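Local coordinates for putative lipoprotein (Campylobacter jejuni subsp. jejuni, PDB 2G5G) that binds a pair of hemes stacked face to face, through tyrosine ligands, in a heme-linked dimer and probably takes part in bacterial heme transport, at residues E195-Q198 with F199-R203; E146-S149 with I150-A154; T164-V167 with K168-F172; D173-S176 with L177-L181. One frame throughout, in Å; residues are numbered along the deposited sequence.

Interaction 1: E195-Q198 with F199-R203; sequences EIQQ and FKDRR
Lys-200 lays its aliphatic chain slantwise across Ile-196, CE standing 3.9 Å from Ile-196 CG2. A chi1 of -74° turns the lysine CG back beside its own backbone N, and CG lies 3.2 Å from Ile-196 O before the chain runs out, fully extended, to NZ. On the next pair, Gln-197 CG is 3.8 Å from Asp-201 OD2, with amide and carboxylate planes steeply turned, 78° apart. Phe-199 presents a ring edge rather than a face to the preceding turn: its CD1 is 3.0 Å from Glu-195 O, which lies near the ring plane. That carbonyl also accepts Phe-199 N at 2.9 Å, the first of four successive i to i+4 bonds that run to Arg-202 N.

Water extends the polar layer. Two waters each accept from both Gln-197 NE2 and Lys-200 NZ, one of the glutamine bonds being weak, and a third sits between Gln-197 OE1 and Asp-201 OD2. Further out, Lys-200 NZ donates to a heme propionate, and Asp-201 OD1 is hydrogen-bonded to His-223 ND1. Arg-202 is held by Lys-158 O and Ser-162 OG.

Ile-196 touches Tyr-151 and the heme it ligates, whereas the propionate belongs to the second heme; Phe-199 packs on Ile-150. The helix thus forms part of a pocket for a cofacial heme pair, giving an apolar wall to one heme and a lysine to the other.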
loop_
_atom_site.group_PDB
_atom_site.type_symbol
_atom_site.label_atom_id
_atom_site.label_comp_id
_atom_site.label_asym_id
_atom_site.label_seq_id
_atom_site.Cartn_x
_atom_site.Cartn_y
_atom_site.Cartn_z
ATOM N N GLU A 195 -9.458 7.472 -5.569
ATOM C CA GLU A 195 -10.709 6.732 -5.424
ATOM C C GLU A 195 -10.975 6.295 -3.994
ATOM O O GLU A 195 -12.134 6.338 -3.546
ATOM C CB GLU A 195 -10.812 5.553 -6.395
ATOM C CG GLU A 195 -11.082 6.008 -7.845
ATOM C CD GLU A 195 -12.213 7.045 -7.953
ATOM O OE1 GLU A 195 -11.972 8.196 -8.407
ATOM O OE2 GLU A 195 -13.354 6.697 -7.573
ATOM N N ILE A 196 -9.912 5.915 -3.279
ATOM C CA ILE A 196 -10.008 5.555 -1.858
ATOM C C ILE A 196 -10.416 6.737 -0.981
ATOM O O ILE A 196 -11.236 6.566 -0.060
ATOM C CB ILE A 196 -8.697 4.923 -1.315
ATOM C CG1 ILE A 196 -8.544 3.491 -1.848
ATOM C CG2 ILE A 196 -8.686 4.861 0.222
ATOM C CD1 ILE A 196 -7.110 3.027 -1.829
ATOM N N GLN A 197 -9.829 7.914 -1.235
ATOM C CA GLN A 197 -10.244 9.158 -0.530
ATOM C C GLN A 197 -11.714 9.457 -0.781
ATOM O O GLN A 197 -12.472 9.757 0.158
ATOM C CB GLN A 197 -9.378 10.345 -0.953
ATOM C CG GLN A 197 -9.575 11.584 -0.113
ATOM C CD GLN A 197 -8.662 11.686 1.086
ATOM O OE1 GLN A 197 -8.574 12.746 1.734
ATOM N NE2 GLN A 197 -7.994 10.603 1.415
ATOM N N GLN A 198 -12.116 9.357 -2.032
ATOM C CA GLN A 198 -13.491 9.618 -2.462
ATOM C C GLN A 198 -14.486 8.687 -1.754
ATOM O O GLN A 198 -15.546 9.129 -1.270
ATOM C CB GLN A 198 -13.612 9.452 -3.987
ATOM C CG GLN A 198 -12.973 10.604 -4.805
ATOM C CD GLN A 198 -14.005 11.586 -5.312
ATOM O OE1 GLN A 198 -14.288 12.616 -4.670
ATOM N NE2 GLN A 198 -14.599 11.269 -6.443
ATOM N N PHE A 199 -14.133 7.396 -1.707
ATOM C CA PHE A 199 -14.915 6.404 -0.968
ATOM C C PHE A 199 -14.982 6.657 0.542
ATOM O O PHE A 199 -16.051 6.469 1.126
ATOM C CB PHE A 199 -14.398 4.979 -1.239
ATOM C CG PHE A 199 -15.037 4.308 -2.429
ATOM C CD1 PHE A 199 -14.418 4.340 -3.685
ATOM C CD2 PHE A 199 -16.217 3.596 -2.290
ATOM C CE1 PHE A 199 -15.001 3.711 -4.785
ATOM C CE2 PHE A 199 -16.802 2.955 -3.391
ATOM C CZ PHE A 199 -16.180 3.014 -4.638
ATOM N N LYS A 200 -13.859 7.043 1.169
ATOM C CA LYS A 200 -13.804 7.377 2.598
ATOM C C LYS A 200 -14.756 8.536 2.864
ATOM O O LYS A 200 -15.546 8.499 3.802
ATOM C CB LYS A 200 -12.395 7.802 3.043
ATOM C CG LYS A 200 -11.366 6.650 3.155
ATOM C CD LYS A 200 -9.964 7.172 3.421
ATOM C CE LYS A 200 -9.040 6.025 3.896
ATOM N NZ LYS A 200 -7.656 6.543 4.011
ATOM N N ASP A 201 -14.691 9.547 2.004
ATOM C CA ASP A 201 -15.540 10.746 2.115
ATOM C C ASP A 201 -17.027 10.435 1.996
ATOM O O ASP A 201 -17.848 10.955 2.761
ATOM C CB ASP A 201 -15.072 11.764 1.070
ATOM C CG ASP A 201 -13.779 12.439 1.479
ATOM O OD1 ASP A 201 -13.445 12.407 2.694
ATOM O OD2 ASP A 201 -13.070 12.992 0.600
ATOM N N ARG A 202 -17.355 9.513 1.093
ATOM C CA ARG A 202 -18.712 9.072 0.856
ATOM C C ARG A 202 -19.276 8.353 2.086
ATOM O O ARG A 202 -20.397 8.632 2.499
ATOM C CB ARG A 202 -18.762 8.149 -0.370
ATOM C CG ARG A 202 -20.158 7.681 -0.763
ATOM C CD ARG A 202 -21.088 8.856 -1.059
ATOM N NE ARG A 202 -20.646 9.727 -2.161
ATOM C CZ ARG A 202 -20.938 9.516 -3.446
ATOM N NH1 ARG A 202 -21.658 8.452 -3.822
ATOM N NH2 ARG A 202 -20.509 10.365 -4.371
ATOM N N ARG A 203 -18.478 7.455 2.652
ATOM C CA ARG A 203 -18.877 6.683 3.844
ATOM C C ARG A 203 -19.065 7.580 5.062
ATOM O O ARG A 203 -20.116 7.509 5.691
ATOM C CB ARG A 203 -17.848 5.593 4.174
ATOM C CG ARG A 203 -18.052 4.924 5.564
ATOM C CD ARG A 203 -19.354 4.157 5.649
ATOM N NE ARG A 203 -19.458 3.153 4.579
ATOM C CZ ARG A 203 -18.855 1.949 4.587
ATOM N NH1 ARG A 203 -18.100 1.549 5.605
ATOM N NH2 ARG A 203 -19.022 1.146 3.551
HETATM O O HOH W 1 -7.451 9.694 4.273
HETATM O O HOH W 2 -10.784 14.501 1.065
HETATM O O HOH W 3 -7.396 7.806 1.007
#

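Interaction 2: E146-S149 with I150-A154; sequences EITS and IYNGA. With HEM (protoporphyrin IX containing Fe), chain B.
Tyr-151 springs from a helical turn where its CB rests 3.5 Å from Ile-147 O, the carbonyl that also accepts Tyr-151 N in a nearly straight bond (172°). With CG anti to the backbone N, chi1 -170°, the ring leaves the helix and slides under one pyrrole of the heme. CG and CD1 meet the C2B region, CG also touching the methyl CMB; CD2 lies near CHB and C1B. Heme C1B stands 3.3 Å above the ring plane, over its centre, so the two planes overlap face to face with a tilt of about 20°. Farther along, CE1 faces NB, and CE2 comes within 3.2 Å of C4A. CZ passes near NA, and at the tip Tyr-151 OH binds the heme iron at 2.5 Å.

Neighbouring side chains frame the same heme. Ile-147 CG2 touches the vinyl carbon CAB at 3.7 Å, and Thr-148 OG1, hydrogen-bonded to Arg-144 O, lies beside the methyl CMB. The Thr-148 and Asn-152 side chains run alongside each other, CG2 to ND2 3.6 Å. Gly-153, with positive phi, takes the chain out of the helix.

Lys-192 makes a cation-pi contact with the tyrosine ring, and Lys-200 of the second subunit hydrogen-bonds this heme. The arrangement is a tyrosine-ligated heme site at the interface of a dimer with cofacial hemes.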
loop_
_atom_site.group_PDB
_atom_site.type_symbol
_atom_site.label_atom_id
_atom_site.label_comp_id
_atom_site.label_asym_id
_atom_site.label_seq_id
_atom_site.Cartn_x
_atom_site.Cartn_y
_atom_site.Cartn_z
ATOM N N GLU A 146 -12.461 -3.041 3.486
ATOM C CA GLU A 146 -13.149 -2.233 2.483
ATOM C C GLU A 146 -12.147 -1.437 1.627
ATOM O O GLU A 146 -12.304 -1.337 0.412
ATOM C CB GLU A 146 -14.180 -1.291 3.143
ATOM C CG GLU A 146 -15.608 -1.869 3.166
ATOM C CD GLU A 146 -16.543 -1.152 4.134
ATOM O OE1 GLU A 146 -17.765 -1.331 3.985
ATOM O OE2 GLU A 146 -16.050 -0.452 5.043
ATOM N N ILE A 147 -11.126 -0.884 2.275
ATOM C CA ILE A 147 -10.122 -0.050 1.598
ATOM C C ILE A 147 -9.260 -0.884 0.654
ATOM O O ILE A 147 -8.955 -0.470 -0.472
ATOM C CB ILE A 147 -9.246 0.685 2.613
ATOM C CG1 ILE A 147 -10.079 1.755 3.347
ATOM C CG2 ILE A 147 -8.034 1.311 1.926
ATOM C CD1 ILE A 147 -9.421 2.273 4.540
ATOM N N THR A 148 -8.881 -2.062 1.122
ATOM C CA THR A 148 -8.155 -3.017 0.295
ATOM C C THR A 148 -8.954 -3.447 -0.929
ATOM O O THR A 148 -8.401 -3.529 -2.038
ATOM C CB THR A 148 -7.683 -4.216 1.120
ATOM O OG1 THR A 148 -6.895 -3.731 2.221
ATOM C CG2 THR A 148 -6.846 -5.158 0.258
ATOM N N SER A 149 -10.260 -3.656 -0.744
ATOM C CA SER A 149 -11.144 -4.044 -1.841
ATOM C C SER A 149 -11.306 -2.967 -2.922
ATOM O O SER A 149 -11.370 -3.283 -4.109
ATOM C CB SER A 149 -12.502 -4.477 -1.301
ATOM O OG SER A 149 -13.365 -4.803 -2.368
ATOM N N ILE A 150 -11.377 -1.695 -2.509
ATOM C CA ILE A 150 -11.435 -0.571 -3.452
ATOM C C ILE A 150 -10.126 -0.451 -4.264
ATOM O O ILE A 150 -10.158 -0.317 -5.483
ATOM C CB ILE A 150 -11.787 0.762 -2.724
ATOM C CG1 ILE A 150 -13.233 0.688 -2.197
ATOM C CG2 ILE A 150 -11.586 1.971 -3.655
ATOM C CD1 ILE A 150 -13.463 1.419 -0.879
ATOM N N TYR A 151 -8.997 -0.501 -3.565
ATOM C CA TYR A 151 -7.667 -0.492 -4.167
ATOM C C TYR A 151 -7.517 -1.567 -5.256
ATOM O O TYR A 151 -7.025 -1.288 -6.351
ATOM C CB TYR A 151 -6.640 -0.722 -3.067
ATOM C CG TYR A 151 -5.189 -0.516 -3.454
ATOM C CD1 TYR A 151 -4.589 0.732 -3.332
ATOM C CD2 TYR A 151 -4.412 -1.580 -3.898
ATOM C CE1 TYR A 151 -3.250 0.924 -3.660
ATOM C CE2 TYR A 151 -3.072 -1.403 -4.241
ATOM C CZ TYR A 151 -2.493 -0.147 -4.110
ATOM O OH TYR A 151 -1.160 0.036 -4.433
ATOM N N ASN A 152 -7.975 -2.780 -4.955
ATOM C CA ASN A 152 -7.912 -3.888 -5.901
ATOM C C ASN A 152 -8.926 -3.771 -7.050
ATOM O O ASN A 152 -8.902 -4.555 -7.999
ATOM C CB ASN A 152 -7.999 -5.226 -5.153
ATOM C CG ASN A 152 -6.791 -5.463 -4.238
ATOM O OD1 ASN A 152 -5.689 -4.975 -4.500
ATOM N ND2 ASN A 152 -7.001 -6.196 -3.151
ATOM N N GLY A 153 -9.801 -2.770 -6.978
ATOM C CA GLY A 153 -10.687 -2.436 -8.092
ATOM C C GLY A 153 -12.156 -2.774 -7.874
ATOM O O GLY A 153 -12.562 -3.950 -7.979
ATOM N N ALA A 154 -12.944 -1.740 -7.574
ATOM C CA ALA A 154 -14.391 -1.852 -7.444
ATOM C C ALA A 154 -15.048 -0.878 -8.431
ATOM O O ALA A 154 -14.348 -0.093 -9.068
ATOM C CB ALA A 154 -14.819 -1.552 -6.011
HETATM C CHA HEM B . 1.804 -2.339 -4.093
HETATM C CHB HEM B . -2.177 -2.310 -1.234
HETATM C CHC HEM B . -1.558 2.384 -0.202
HETATM C CHD HEM B . 2.468 2.370 -2.954
HETATM C C1A HEM B . 0.652 -2.734 -3.423
HETATM C C2A HEM B . 0.026 -4.049 -3.495
HETATM C C3A HEM B . -1.064 -4.029 -2.706
HETATM C C4A HEM B . -1.171 -2.718 -2.099
HETATM C CMA HEM B . -2.052 -5.191 -2.459
HETATM C CAA HEM B . 0.541 -5.240 -4.350
HETATM C CBA HEM B . 1.720 -5.929 -3.660
HETATM C CGA HEM B . 2.674 -6.641 -4.619
HETATM O O1A HEM B . 2.254 -7.046 -5.745
HETATM O O2A HEM B . 3.874 -6.810 -4.249
HETATM C C1B HEM B . -2.436 -1.028 -0.786
HETATM C C2B HEM B . -3.650 -0.551 -0.135
HETATM C C3B HEM B . -3.491 0.748 0.154
HETATM C C4B HEM B . -2.158 1.145 -0.298
HETATM C CMB HEM B . -4.905 -1.400 0.157
HETATM C CAB HEM B . -4.551 1.647 0.850
HETATM C CBB HEM B . -4.261 2.898 1.233
HETATM C C1C HEM B . -0.399 2.780 -0.840
HETATM C C2C HEM B . 0.205 4.098 -0.766
HETATM C C3C HEM B . 1.314 4.086 -1.519
HETATM C C4C HEM B . 1.453 2.763 -2.105
HETATM C CMC HEM B . -0.343 5.289 0.054
HETATM C CAC HEM B . 2.291 5.265 -1.748
HETATM C CBC HEM B . 2.861 5.903 -0.718
HETATM C C1D HEM B . 2.700 1.135 -3.530
HETATM C C2D HEM B . 3.823 0.801 -4.381
HETATM C C3D HEM B . 3.627 -0.678 -4.743
HETATM C C4D HEM B . 2.403 -1.086 -4.067
HETATM C CMD HEM B . 4.967 1.740 -4.824
HETATM C CAD HEM B . 4.551 -1.542 -5.636
HETATM C CBD HEM B . 4.973 -2.782 -4.850
HETATM C CGD HEM B . 6.477 -2.879 -4.756
HETATM O O1D HEM B . 7.027 -2.600 -3.657
HETATM O O2D HEM B . 7.132 -3.241 -5.771
HETATM N NA HEM B . -0.113 -1.945 -2.566
HETATM N NB HEM B . -1.556 0.037 -0.856
HETATM N NC HEM B . 0.398 1.990 -1.663
HETATM N ND HEM B . 1.906 0.008 -3.381
HETATM FE FE HEM B . 0.038 0.109 -2.244
#

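Interaction 3: T164-V167 with K168-F172; sequences TNEV and KKQLF
Thr-164 meets Lys-168 through the first main-chain bond of the helix: Lys-168 N donates to Thr-164 O at 3.0 Å in an almost straight line (177°). The threonine works twice. Its chi1 of 67° swings OG1 round to accept Val-167 N at 3.0 Å, which satisfies an amide that the first turn would otherwise leave without a carbonyl partner. Thr-164 is thus the N-cap of helix 165-179, closing the helix start with its side-chain hydroxyl.

The i to i+4 pattern continues beyond the cap. Asn-165 O accepts Lys-169 N at 2.8 Å, Glu-166 O accepts Gln-170 N, and Val-167 O takes Leu-171 N. Side-chain polar groups gather at the start of the helix: a water donates to Asn-165 OD1 at 2.6 Å and accepts from Lys-168 NZ at 3.1 Å, and the ammonium has a further, weak partner in Thr-163 O. Lys-168 reaches there on a chain extended beyond CG, its CG and CD methylenes lying along Thr-164 O.

On the far flank Glu-166 and Gln-170 run abreast off the same side of the helix, their carboxylate and amide planes 26° apart. Gln-170 CG is 3.4 Å from Glu-166 O. On the inner flank the apolar pair Val-167 and Leu-171 meets loosely, CG1 to CD1 at 4.3 Å. Lys-168 also touches Glu-195 and Gln-198 of helix 187-210, and Leu-171 packs on Ile-228.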
loop_
_atom_site.group_PDB
_atom_site.type_symbol
_atom_site.label_atom_id
_atom_site.label_comp_id
_atom_site.label_asym_id
_atom_site.label_seq_id
_atom_site.Cartn_x
_atom_site.Cartn_y
_atom_site.Cartn_z
ATOM N N THR A 164 -16.720 15.149 -9.379
ATOM C CA THR A 164 -16.325 15.869 -10.605
ATOM C C THR A 164 -14.854 15.663 -10.899
ATOM O O THR A 164 -14.064 15.380 -9.990
ATOM C CB THR A 164 -16.539 17.394 -10.486
ATOM O OG1 THR A 164 -15.643 17.927 -9.511
ATOM C CG2 THR A 164 -17.964 17.736 -10.113
ATOM N N ASN A 165 -14.463 15.844 -12.167
ATOM C CA ASN A 165 -13.049 15.742 -12.526
ATOM C C ASN A 165 -12.231 16.752 -11.774
ATOM O O ASN A 165 -11.092 16.482 -11.420
ATOM C CB ASN A 165 -12.835 15.920 -14.036
ATOM C CG ASN A 165 -13.580 14.900 -14.843
ATOM O OD1 ASN A 165 -13.661 13.731 -14.461
ATOM N ND2 ASN A 165 -14.149 15.331 -15.964
ATOM N N GLU A 166 -12.830 17.920 -11.533
ATOM C CA GLU A 166 -12.162 19.011 -10.845
ATOM C C GLU A 166 -11.815 18.587 -9.417
ATOM O O GLU A 166 -10.705 18.783 -8.956
ATOM C CB GLU A 166 -13.077 20.245 -10.849
ATOM C CG GLU A 166 -12.461 21.547 -10.354
ATOM C CD GLU A 166 -13.482 22.705 -10.214
ATOM O OE1 GLU A 166 -14.610 22.615 -10.762
ATOM O OE2 GLU A 166 -13.145 23.716 -9.554
ATOM N N VAL A 167 -12.783 18.017 -8.708
ATOM C CA VAL A 167 -12.520 17.478 -7.356
ATOM C C VAL A 167 -11.436 16.385 -7.360
ATOM O O VAL A 167 -10.468 16.442 -6.567
ATOM C CB VAL A 167 -13.835 16.960 -6.718
ATOM C CG1 VAL A 167 -13.533 16.155 -5.432
ATOM C CG2 VAL A 167 -14.789 18.179 -6.441
ATOM N N LYS A 168 -11.607 15.406 -8.249
ATOM C CA LYS A 168 -10.648 14.296 -8.395
ATOM C C LYS A 168 -9.238 14.757 -8.708
ATOM O O LYS A 168 -8.288 14.210 -8.175
ATOM C CB LYS A 168 -11.112 13.284 -9.439
ATOM C CG LYS A 168 -12.228 12.404 -8.966
ATOM C CD LYS A 168 -12.736 11.540 -10.092
ATOM C CE LYS A 168 -13.753 10.540 -9.562
ATOM N NZ LYS A 168 -14.745 10.196 -10.617
ATOM N N LYS A 169 -9.107 15.763 -9.576
ATOM C CA LYS A 169 -7.771 16.315 -9.910
ATOM C C LYS A 169 -7.161 17.048 -8.723
ATOM O O LYS A 169 -5.960 16.944 -8.473
ATOM C CB LYS A 169 -7.848 17.259 -11.113
ATOM C CG LYS A 169 -6.487 17.501 -11.768
ATOM C CD LYS A 169 -5.837 18.764 -11.248
ATOM C CE LYS A 169 -4.761 19.295 -12.238
ATOM N NZ LYS A 169 -4.027 18.187 -12.936
ATOM N N GLN A 170 -7.980 17.792 -7.975
ATOM C CA GLN A 170 -7.461 18.449 -6.778
ATOM C C GLN A 170 -6.962 17.406 -5.795
ATOM O O GLN A 170 -5.934 17.602 -5.168
ATOM C CB GLN A 170 -8.496 19.352 -6.097
ATOM C CG GLN A 170 -8.840 20.629 -6.872
ATOM C CD GLN A 170 -10.032 21.365 -6.256
ATOM O OE1 GLN A 170 -11.170 21.199 -6.690
ATOM N NE2 GLN A 170 -9.766 22.164 -5.233
ATOM N N LEU A 171 -7.716 16.314 -5.647
ATOM C CA LEU A 171 -7.319 15.223 -4.770
ATOM C C LEU A 171 -6.043 14.533 -5.294
ATOM O O LEU A 171 -5.165 14.175 -4.520
ATOM C CB LEU A 171 -8.466 14.210 -4.630
ATOM C CG LEU A 171 -9.566 14.565 -3.589
ATOM C CD1 LEU A 171 -10.664 13.516 -3.610
ATOM C CD2 LEU A 171 -9.017 14.730 -2.176
ATOM N N PHE A 172 -5.979 14.338 -6.603
ATOM C CA PHE A 172 -4.775 13.798 -7.281
ATOM C C PHE A 172 -3.504 14.550 -6.877
ATOM O O PHE A 172 -2.537 13.934 -6.411
ATOM C CB PHE A 172 -4.978 13.863 -8.788
ATOM C CG PHE A 172 -3.936 13.113 -9.587
ATOM C CD1 PHE A 172 -4.184 11.815 -10.033
ATOM C CD2 PHE A 172 -2.710 13.711 -9.898
ATOM C CE1 PHE A 172 -3.213 11.111 -10.775
ATOM C CE2 PHE A 172 -1.734 13.020 -10.639
ATOM C CZ PHE A 172 -1.989 11.722 -11.077
HETATM O O HOH W 4 -15.117 12.418 -12.771
#

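Interaction 4: D173-S176 with L177-L181; sequences DIIS and LSHKL. With HEM (protoporphyrin IX containing Fe), chain C.
His-179 has Ile-175 as its neighbour one turn back, the two side chains leaving the helix in a common direction: the isoleucine CG2 comes to the edge of the imidazole, in its plane, 3.5 Å from ND1. Over one face, displaced from the ring centre, stands the CB of the adjacent Ser-178. Another stretch of the edge looks at a heme, whose propionate O1D is 3.5 Å from His-179 CE1. The methyl CMD of that heme nears CD2 obliquely, from out of the ring plane. The ring belongs to the closing turn of helix 165-179, which finishes in a Schellman-type motif: Lys-180 takes positive phi, and the chain folds back so that Leu-181 N donates to Ser-176 O at 2.9 Å (164°).

Several carbonyls of the last turn serve more than one donor. Ile-174 O accepts both the backbone N and the OG of Ser-178, each at 2.9 Å, and the two arrive from opposite faces of the carbonyl plane. The hydroxyl can do so because chi1 of -71° brings OG back beside its own N. Ile-175 O takes His-179 N, while His-179 ND1 adds only a weak bond at 3.4 Å. Ser-176 O also receives a weak bond from His-179 N.

Leu-181, buried beyond the turn, touches the other heme of the pair, the one ligated by Tyr-151, and packs on Leu-189 of helix 187-210; Ile-175 meets Leu-190 and Leu-193 of that helix. The turn is pinned a second time by Ser-176, whose OG stands anti to its backbone N (chi1 179°) and donates to Leu-181 O at 2.6 Å.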
loop_
_atom_site.group_PDB
_atom_site.type_symbol
_atom_site.label_atom_id
_atom_site.label_comp_id
_atom_site.label_asym_id
_atom_site.label_seq_id
_atom_site.Cartn_x
_atom_site.Cartn_y
_atom_site.Cartn_z
ATOM N N ASP A 173 -3.527 15.881 -7.011
ATOM C CA ASP A 173 -2.348 16.728 -6.743
ATOM C C ASP A 173 -2.022 16.826 -5.268
ATOM O O ASP A 173 -0.856 16.948 -4.880
ATOM C CB ASP A 173 -2.529 18.156 -7.290
ATOM C CG ASP A 173 -2.783 18.207 -8.795
ATOM O OD1 ASP A 173 -2.439 17.259 -9.552
ATOM O OD2 ASP A 173 -3.338 19.234 -9.228
ATOM N N ILE A 174 -3.059 16.814 -4.430
ATOM C CA ILE A 174 -2.851 16.830 -2.978
ATOM C C ILE A 174 -2.121 15.564 -2.512
ATOM O O ILE A 174 -1.198 15.621 -1.700
ATOM C CB ILE A 174 -4.199 16.960 -2.224
ATOM C CG1 ILE A 174 -4.688 18.412 -2.260
ATOM C CG2 ILE A 174 -4.060 16.481 -0.778
ATOM C CD1 ILE A 174 -6.159 18.605 -1.836
ATOM N N ILE A 175 -2.564 14.422 -3.024
ATOM C CA ILE A 175 -2.029 13.139 -2.610
ATOM C C ILE A 175 -0.627 12.961 -3.200
ATOM O O ILE A 175 0.300 12.504 -2.515
ATOM C CB ILE A 175 -2.978 11.991 -3.013
ATOM C CG1 ILE A 175 -4.315 12.112 -2.235
ATOM C CG2 ILE A 175 -2.334 10.637 -2.712
ATOM C CD1 ILE A 175 -5.412 11.175 -2.738
ATOM N N SER A 176 -0.479 13.335 -4.469
ATOM C CA SER A 176 0.841 13.321 -5.111
ATOM C C SER A 176 1.865 14.082 -4.263
ATOM O O SER A 176 2.928 13.562 -3.960
ATOM C CB SER A 176 0.749 13.876 -6.532
ATOM O OG SER A 176 2.021 13.891 -7.157
ATOM N N LEU A 177 1.517 15.298 -3.849
ATOM C CA LEU A 177 2.381 16.123 -3.016
ATOM C C LEU A 177 2.590 15.580 -1.593
ATOM O O LEU A 177 3.680 15.717 -1.019
ATOM C CB LEU A 177 1.821 17.550 -2.947
ATOM C CG LEU A 177 2.784 18.669 -2.551
ATOM C CD1 LEU A 177 3.624 19.118 -3.756
ATOM C CD2 LEU A 177 2.031 19.838 -1.939
ATOM N N SER A 178 1.540 14.993 -1.018
ATOM C CA SER A 178 1.603 14.434 0.336
ATOM C C SER A 178 2.577 13.267 0.421
ATOM O O SER A 178 3.210 13.046 1.462
ATOM C CB SER A 178 0.225 13.967 0.804
ATOM O OG SER A 178 -0.606 15.068 1.060
ATOM N N HIS A 179 2.687 12.525 -0.675
ATOM C CA HIS A 179 3.486 11.315 -0.671
ATOM C C HIS A 179 4.734 11.447 -1.546
ATOM O O HIS A 179 5.548 10.525 -1.611
ATOM C CB HIS A 179 2.627 10.108 -1.079
ATOM C CG HIS A 179 1.537 9.783 -0.097
ATOM N ND1 HIS A 179 0.197 9.900 -0.403
ATOM C CD2 HIS A 179 1.591 9.358 1.187
ATOM C CE1 HIS A 179 -0.526 9.550 0.645
ATOM N NE2 HIS A 179 0.296 9.224 1.627
ATOM N N LYS A 180 4.889 12.614 -2.178
ATOM C CA LYS A 180 6.002 12.903 -3.090
ATOM C C LYS A 180 6.045 11.840 -4.190
ATOM O O LYS A 180 7.076 11.213 -4.420
ATOM C CB LYS A 180 7.349 12.980 -2.340
ATOM C CG LYS A 180 7.480 14.112 -1.304
ATOM C CD LYS A 180 7.087 13.660 0.108
ATOM C CE LYS A 180 6.977 14.838 1.083
ATOM N NZ LYS A 180 8.309 15.363 1.514
ATOM N N LEU A 181 4.902 11.621 -4.836
ATOM C CA LEU A 181 4.771 10.607 -5.881
ATOM C C LEU A 181 4.625 11.279 -7.233
ATOM O O LEU A 181 3.563 11.840 -7.540
ATOM C CB LEU A 181 3.543 9.717 -5.627
ATOM C CG LEU A 181 3.551 8.394 -4.851
ATOM C CD1 LEU A 181 4.678 8.250 -3.837
ATOM C CD2 LEU A 181 2.195 8.250 -4.174
HETATM C CHA HEM C . -1.573 2.595 4.033
HETATM C CHB HEM C . -1.673 -1.960 2.227
HETATM C CHC HEM C . 2.549 -1.284 -0.053
HETATM C CHD HEM C . 2.633 3.289 1.639
HETATM C C1A HEM C . -1.956 1.288 3.759
HETATM C C2A HEM C . -3.130 0.606 4.295
HETATM C C3A HEM C . -3.146 -0.642 3.792
HETATM C C4A HEM C . -2.002 -0.802 2.918
HETATM C CMA HEM C . -4.196 -1.740 4.071
HETATM C CAA HEM C . -4.154 1.232 5.282
HETATM C CBA HEM C . -5.127 2.149 4.539
HETATM C CGA HEM C . -5.723 3.260 5.405
HETATM O O1A HEM C . -5.807 3.105 6.662
HETATM O O2A HEM C . -6.124 4.314 4.829
HETATM C C1B HEM C . -0.501 -2.231 1.543
HETATM C C2B HEM C . -0.030 -3.531 1.084
HETATM C C3B HEM C . 1.139 -3.356 0.452
HETATM C C4B HEM C . 1.452 -1.928 0.480
HETATM C CMB HEM C . -0.753 -4.877 1.302
HETATM C CAB HEM C . 1.988 -4.490 -0.189
HETATM C CBB HEM C . 3.073 -4.215 -0.927
HETATM C C1C HEM C . 2.925 0.022 0.189
HETATM C C2C HEM C . 4.103 0.681 -0.346
HETATM C C3C HEM C . 4.118 1.939 0.118
HETATM C C4C HEM C . 2.953 2.125 0.968
HETATM C CMC HEM C . 5.141 0.033 -1.292
HETATM C CAC HEM C . 5.182 3.024 -0.179
HETATM C CBC HEM C . 5.492 3.363 -1.437
HETATM C C1D HEM C . 1.540 3.568 2.436
HETATM C C2D HEM C . 1.263 4.840 3.069
HETATM C C3D HEM C . -0.059 4.637 3.823
HETATM C C4D HEM C . -0.446 3.257 3.563
HETATM C CMD HEM C . 2.122 6.123 2.996
HETATM C CAD HEM C . -0.812 5.689 4.672
HETATM C CBD HEM C . -2.241 5.813 4.145
HETATM C CGD HEM C . -2.550 7.235 3.743
HETATM O O1D HEM C . -2.598 7.512 2.515
HETATM O O2D HEM C . -2.757 8.095 4.643
HETATM N NA HEM C . -1.288 0.392 2.927
HETATM N NB HEM C . 0.430 -1.287 1.147
HETATM N NC HEM C . 2.244 0.941 0.981
HETATM N ND HEM C . 0.521 2.684 2.756
HETATM FE FE HEM C . 0.604 0.604 2.078
#

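In the fold
From the N terminus the order is interaction 2, then 3, 4 and 1. Each joins adjoining segments along a helix or at its end, so none closes a long loop, and none nests or crosses. Interaction 2 ends helix 144-151. Interactions 3 and 4 occupy the start and end of helix 165-179, their centres about 13 Å apart. Interaction 1 lies on helix 187-210 and touches two of the others: it meets interaction 2 through the Arg-203 to Glu-146 salt bridge and Lys-200 on Ile-147, and interaction 3 through Gln-197 on Leu-171. Interactions 1, 2 and 4 supply heme-pocket residues; interaction 3 lies farther from the hemes.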